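Local coordinates for FixG-related protein (Vibrio parahaemolyticus, PDB 2R39) that is of unknown function but, as a C-terminal immunoglobulin-like domain, belongs to a probable membrane electron-transport protein that may bind 4Fe-4S clusters, at residues V15-N20 with N33-K38; V59-K64 with L77-G82. All blocks are in the same frame, centred on the assembly; numbering follows the deposited sequence.

Interaction 1: residues V15-N20 with N33-K38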
loop_
_atom_site.group_PDB
_atom_site.type_symbol
_atom_site.label_atom_id
_atom_site.label_comp_id
_atom_site.label_asym_id
_atom_site.label_seq_id
_atom_site.Cartn_x
_atom_site.Cartn_y
_atom_site.Cartn_z
ATOM N N VAL A 15 5.615 -3.842 -3.942
ATOM C CA VAL A 15 5.727 -2.807 -2.926
ATOM C C VAL A 15 7.191 -2.634 -2.594
ATOM O O VAL A 15 7.894 -3.621 -2.401
ATOM C CB VAL A 15 4.974 -3.205 -1.637
ATOM C CG1 VAL A 15 5.287 -2.223 -0.482
ATOM C CG2 VAL A 15 3.467 -3.265 -1.902
ATOM N N ILE A 16 7.637 -1.382 -2.552
ATOM C CA ILE A 16 8.921 -1.035 -1.953
ATOM C C ILE A 16 8.670 -0.128 -0.759
ATOM O O ILE A 16 8.099 0.965 -0.912
ATOM C CB ILE A 16 9.856 -0.300 -2.955
ATOM C CG1 ILE A 16 10.126 -1.178 -4.187
ATOM C CG2 ILE A 16 11.159 0.116 -2.260
ATOM C CD1 ILE A 16 10.949 -0.503 -5.275
ATOM N N ARG A 17 9.066 -0.586 0.427
ATOM C CA ARG A 17 9.128 0.284 1.583
ATOM C C ARG A 17 10.510 0.918 1.549
ATOM O O ARG A 17 11.499 0.218 1.420
ATOM C CB ARG A 17 8.915 -0.490 2.885
ATOM C CG ARG A 17 9.032 0.376 4.138
ATOM C CD ARG A 17 8.907 -0.459 5.419
ATOM N NE ARG A 17 8.996 0.415 6.584
ATOM C CZ ARG A 17 10.148 0.824 7.112
ATOM N NH1 ARG A 17 11.297 0.409 6.587
ATOM N NH2 ARG A 17 10.158 1.627 8.170
ATOM N N ASP A 18 10.571 2.240 1.646
ATOM C CA ASP A 18 11.841 2.962 1.512
ATOM C C ASP A 18 12.834 2.634 2.615
ATOM O O ASP A 18 12.474 2.554 3.786
ATOM C CB ASP A 18 11.574 4.459 1.462
ATOM C CG ASP A 18 10.685 4.831 0.312
ATOM O OD1 ASP A 18 11.077 4.560 -0.838
ATOM O OD2 ASP A 18 9.594 5.370 0.546
ATOM N N ARG A 19 14.090 2.434 2.231
ATOM C CA ARG A 19 15.141 2.188 3.215
ATOM C C ARG A 19 15.358 3.414 4.107
ATOM O O ARG A 19 15.427 3.285 5.331
ATOM C CB ARG A 19 16.443 1.766 2.541
ATOM C CG ARG A 19 17.485 1.250 3.519
ATOM C CD ARG A 19 18.835 1.137 2.869
ATOM N NE ARG A 19 19.809 0.575 3.794
ATOM C CZ ARG A 19 20.982 0.068 3.432
ATOM N NH1 ARG A 19 21.798 -0.428 4.352
ATOM N NH2 ARG A 19 21.334 0.051 2.152
ATOM N N ASN A 20 15.446 4.594 3.501
ATOM C CA ASN A 20 15.634 5.823 4.269
ATOM C C ASN A 20 14.291 6.366 4.756
ATOM O O ASN A 20 13.577 7.051 4.015
ATOM C CB ASN A 20 16.401 6.875 3.449
ATOM N N ASN A 33 5.489 6.127 7.763
ATOM C CA ASN A 33 6.376 5.301 6.929
ATOM C C ASN A 33 6.014 5.556 5.486
ATOM O O ASN A 33 4.829 5.657 5.176
ATOM C CB ASN A 33 6.170 3.792 7.175
ATOM C CG ASN A 33 6.980 3.245 8.342
ATOM O OD1 ASN A 33 7.178 2.031 8.448
ATOM N ND2 ASN A 33 7.410 4.114 9.236
ATOM N N THR A 34 7.006 5.625 4.603
ATOM C CA THR A 34 6.749 5.819 3.169
ATOM C C THR A 34 6.974 4.550 2.340
ATOM O O THR A 34 7.837 3.714 2.659
ATOM C CB THR A 34 7.590 6.958 2.563
ATOM O OG1 THR A 34 8.982 6.675 2.749
ATOM C CG2 THR A 34 7.239 8.304 3.196
ATOM N N TYR A 35 6.189 4.442 1.269
ATOM C CA TYR A 35 6.136 3.277 0.391
ATOM C C TYR A 35 5.959 3.711 -1.058
ATOM O O TYR A 35 5.437 4.798 -1.329
ATOM C CB TYR A 35 4.936 2.386 0.750
ATOM C CG TYR A 35 4.861 1.992 2.207
ATOM C CD1 TYR A 35 5.446 0.814 2.660
ATOM C CD2 TYR A 35 4.206 2.807 3.139
ATOM C CE1 TYR A 35 5.376 0.447 4.021
ATOM C CE2 TYR A 35 4.142 2.456 4.488
ATOM C CZ TYR A 35 4.727 1.279 4.920
ATOM O OH TYR A 35 4.646 0.930 6.249
ATOM N N THR A 36 6.363 2.845 -1.984
ATOM C CA THR A 36 5.940 2.972 -3.379
ATOM C C THR A 36 5.283 1.676 -3.841
ATOM O O THR A 36 5.885 0.596 -3.771
ATOM C CB THR A 36 7.114 3.349 -4.294
ATOM O OG1 THR A 36 7.720 4.546 -3.796
ATOM C CG2 THR A 36 6.631 3.593 -5.726
ATOM N N LEU A 37 4.032 1.785 -4.277
ATOM C CA LEU A 37 3.335 0.657 -4.886
ATOM C C LEU A 37 3.554 0.668 -6.401
ATOM O O LEU A 37 3.438 1.705 -7.026
ATOM C CB LEU A 37 1.831 0.701 -4.574
ATOM C CG LEU A 37 1.336 0.882 -3.133
ATOM C CD1 LEU A 37 -0.194 0.676 -3.045
ATOM C CD2 LEU A 37 2.029 -0.019 -2.161
ATOM N N LYS A 38 3.883 -0.486 -6.974
ATOM C CA LYS A 38 3.923 -0.654 -8.428
ATOM C C LYS A 38 2.764 -1.551 -8.841
ATOM O O LYS A 38 2.642 -2.673 -8.359
ATOM C CB LYS A 38 5.252 -1.278 -8.861
ATOM C CG LYS A 38 5.368 -1.558 -10.365
ATOM C CD LYS A 38 6.720 -2.187 -10.736
ATOM C CE LYS A 38 7.865 -1.184 -10.613
ATOM N NZ LYS A 38 9.209 -1.729 -11.029
#
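Ile16 and Thr36 form the central hydrogen-bonded pair between two antiparallel strands, the edge strand 11-17 and its neighbour 31-41, in one sheet of the immunoglobulin-like beta sandwich. The backbone bonds run both ways. Ile16 N gives to Thr36 O at 2.9 Å, and Thr36 N gives to Ile16 O at 2.8 Å. The pairs Val15-Leu37 and Arg17-Tyr35 flank it as non-hydrogen-bonded pairs. A longer bond from Asp18 N to Thr34 O carries the pairing past the end of strand 11-17.

The apolar contacts lie on the face that carries Val15, Arg17, Tyr35 and Leu37. Val15 and Leu37 lie side by side and point the same way, with Val15 CG2 3.6 Å from Leu37 CD2. The aliphatic part of Arg17 runs past the Tyr35 ring, and Arg17 CG approaches Tyr35 CE1 to 3.7 Å. Phe97 meets the Tyr35 ring edge-to-face from the other sheet, and Tyr35 OH is hydrogen-bonded to Arg113 O.

The polar side-chain contacts gather where strand 11-17 ends. Arg17 has CG anti to the backbone N (chi1 177°) and stays extended to NE, which carries the guanidinium past Tyr35 to Asn33. There it grips one oxygen side-on: Asn33 OD1 lies 3.1 Å from Arg17 NE and 3.0 Å from Arg17 NH2. The oxygen is in the guanidinium plane, but both nitrogens sit above one face of the amide, whose plane is turned 66° from the guanidinium. Asn33 OD1 also accepts from Ile115 N, which ties this end to strand 106-115. Asp18 and Thr34 cross at about a right angle. Thr34 OG1 donates to Asp18 OD2 at 2.6 Å, meeting the carboxylate on its anti side.

Interaction 2: residues V59-K64 with L77-G82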
loop_
_atom_site.group_PDB
_atom_site.type_symbol
_atom_site.label_atom_id
_atom_site.label_comp_id
_atom_site.label_asym_id
_atom_site.label_seq_id
_atom_site.Cartn_x
_atom_site.Cartn_y
_atom_site.Cartn_z
ATOM N N VAL A 59 -4.486 3.800 11.960
ATOM C CA VAL A 59 -3.633 4.200 10.857
ATOM C C VAL A 59 -4.324 5.262 10.004
ATOM O O VAL A 59 -5.567 5.278 9.865
ATOM C CB VAL A 59 -3.146 2.968 9.998
ATOM C CG1 VAL A 59 -4.325 2.202 9.402
ATOM C CG2 VAL A 59 -2.152 3.387 8.895
ATOM N N SER A 60 -3.505 6.180 9.510
ATOM C CA SER A 60 -3.891 7.114 8.469
ATOM C C SER A 60 -3.241 6.687 7.165
ATOM O O SER A 60 -2.085 6.236 7.151
ATOM C CB SER A 60 -3.445 8.527 8.826
ATOM O OG SER A 60 -4.070 8.956 10.015
ATOM N N TRP A 61 -4.019 6.770 6.093
ATOM C CA TRP A 61 -3.556 6.505 4.740
ATOM C C TRP A 61 -3.349 7.849 4.046
ATOM O O TRP A 61 -4.173 8.766 4.185
ATOM C CB TRP A 61 -4.606 5.668 3.993
ATOM C CG TRP A 61 -4.276 5.310 2.571
ATOM C CD1 TRP A 61 -4.347 6.140 1.464
ATOM C CD2 TRP A 61 -3.887 4.019 2.079
ATOM N NE1 TRP A 61 -3.998 5.437 0.330
ATOM C CE2 TRP A 61 -3.713 4.137 0.679
ATOM C CE3 TRP A 61 -3.648 2.772 2.690
ATOM C CZ2 TRP A 61 -3.307 3.052 -0.122
ATOM C CZ3 TRP A 61 -3.257 1.694 1.895
ATOM C CH2 TRP A 61 -3.088 1.843 0.504
ATOM N N TYR A 62 -2.248 7.962 3.310
ATOM C CA TYR A 62 -1.934 9.160 2.547
ATOM C C TYR A 62 -1.478 8.804 1.134
ATOM O O TYR A 62 -0.312 8.475 0.913
ATOM C CB TYR A 62 -0.872 9.994 3.249
ATOM C CG TYR A 62 -1.223 10.413 4.660
ATOM C CD1 TYR A 62 -2.024 11.528 4.894
ATOM C CD2 TYR A 62 -0.706 9.721 5.762
ATOM C CE1 TYR A 62 -2.338 11.935 6.196
ATOM C CE2 TYR A 62 -1.014 10.115 7.069
ATOM C CZ TYR A 62 -1.836 11.222 7.274
ATOM O OH TYR A 62 -2.150 11.631 8.560
ATOM N N GLY A 63 -2.407 8.835 0.183
ATOM C CA GLY A 63 -2.069 8.611 -1.230
ATOM C C GLY A 63 -3.187 7.923 -1.984
ATOM O O GLY A 63 -4.292 7.785 -1.452
ATOM N N LYS A 64 -2.904 7.480 -3.210
ATOM C CA LYS A 64 -3.909 6.799 -4.040
ATOM C C LYS A 64 -4.582 5.630 -3.347
ATOM O O LYS A 64 -3.928 4.780 -2.733
ATOM C CB LYS A 64 -3.338 6.319 -5.378
ATOM C CG LYS A 64 -3.183 7.375 -6.421
ATOM C CD LYS A 64 -4.509 7.938 -6.961
ATOM C CE LYS A 64 -4.201 8.919 -8.069
ATOM N NZ LYS A 64 -5.175 10.042 -8.239
ATOM N N LEU A 77 3.261 4.371 -7.579
ATOM C CA LEU A 77 2.434 5.077 -6.606
ATOM C C LEU A 77 3.098 5.314 -5.253
ATOM O O LEU A 77 2.989 4.476 -4.342
ATOM C CB LEU A 77 1.084 4.364 -6.427
ATOM C CG LEU A 77 0.292 3.979 -7.683
ATOM C CD1 LEU A 77 -0.891 3.109 -7.346
ATOM C CD2 LEU A 77 -0.154 5.219 -8.487
ATOM N N PRO A 78 3.781 6.467 -5.110
ATOM C CA PRO A 78 4.343 6.898 -3.840
ATOM C C PRO A 78 3.231 7.217 -2.839
ATOM O O PRO A 78 2.217 7.818 -3.202
ATOM C CB PRO A 78 5.109 8.176 -4.212
ATOM C CG PRO A 78 4.459 8.662 -5.430
ATOM C CD PRO A 78 4.041 7.450 -6.180
HETATM N N MSE A 79 3.421 6.816 -1.589
HETATM C CA MSE A 79 2.409 7.039 -0.563
HETATM C C MSE A 79 3.043 6.955 0.813
HETATM O O MSE A 79 4.213 6.596 0.951
HETATM C CB MSE A 79 1.324 5.967 -0.667
HETATM C CG MSE A 79 1.864 4.546 -0.420
HETATM SE SE MSE A 79 0.420 3.306 -0.190
HETATM C CE MSE A 79 -0.333 4.005 1.478
ATOM N N SER A 80 2.261 7.281 1.836
ATOM C CA SER A 80 2.690 7.038 3.203
ATOM C C SER A 80 1.538 6.563 4.107
ATOM O O SER A 80 0.338 6.711 3.765
ATOM C CB SER A 80 3.421 8.259 3.765
ATOM O OG SER A 80 2.529 9.276 4.131
ATOM N N LEU A 81 1.927 5.954 5.228
ATOM C CA LEU A 81 1.016 5.540 6.296
ATOM C C LEU A 81 1.415 6.274 7.562
ATOM O O LEU A 81 2.613 6.418 7.835
ATOM C CB LEU A 81 1.119 4.018 6.542
ATOM C CG LEU A 81 0.640 3.060 5.427
ATOM C CD1 LEU A 81 0.822 1.595 5.870
ATOM C CD2 LEU A 81 -0.807 3.331 5.037
ATOM N N GLY A 82 0.424 6.746 8.320
ATOM C CA GLY A 82 0.660 7.369 9.627
ATOM C C GLY A 82 -0.034 6.553 10.706
ATOM O O GLY A 82 -1.136 6.049 10.492
HETATM O O HOH W 1 -0.188 6.897 -4.094
#
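Trp61 and the selenomethionine Met79 make the main fit between the short edge strand 60-62 and strand 74-83, an antiparallel pair in the immunoglobulin-like sandwich. The methyl of Met79 is the bump, and it beds on one face of the Trp61 indole. Its CE sits 3.3 Å from the centroid of the six-membered ring of Trp61, almost on the ring normal, as a CH-pi contact. The bend at chi3 (-65°) brings CE over the ring, while SE lies obliquely beside it in a Met-aromatic contact. Leu81 CD2 adds a second apolar contact, 3.7 Å from Trp61 CE3. The indole edge turns back on its own segment: Trp61 NE1 donates to Gly63 O at 3.0 Å, and weakly to Lys64 O.

On the other face, the Tyr62 ring turns its edge to the backbone of Gly82, with Tyr62 CE2 3.9 Å from Gly82 N. Ser80 OG packs against Tyr62 CB at 3.6 Å.

Four backbone hydrogen bonds join Ser60 to Gly82 and Tyr62 to Ser80. Beyond them a water bridges the strands: it accepts from Lys64 N and donates to Pro78 O.

Glu30 accepts from both Ser60 OG and Tyr62 OH. Trp61 also touches Leu51 and Val53 of strand 47-54 in the other sheet, while Met79 and Leu81 also touch Phe97 of strand 92-101.

Interactions 1 and 2 are the two outer strand pairings of one four-stranded antiparallel sheet, ordered 11-17, 31-41, 74-83, 60-62. Their centres are about 10 Å apart. The inner strands join them directly: Leu37 O is 2.7 Å from Leu77 N, and Tyr35 O is 2.9 Å from Met79 N, both probable hydrogen bonds. Side chains continue the link, with Tyr35 CE2 3.7 Å from Leu81 CG. Tyr35, Leu37, Met79 and Leu81 all touch strand 92-101 of the second sheet, which places them on the inner face. The chain completes interaction 1 before it starts interaction 2. No metal or cluster is part of either contact.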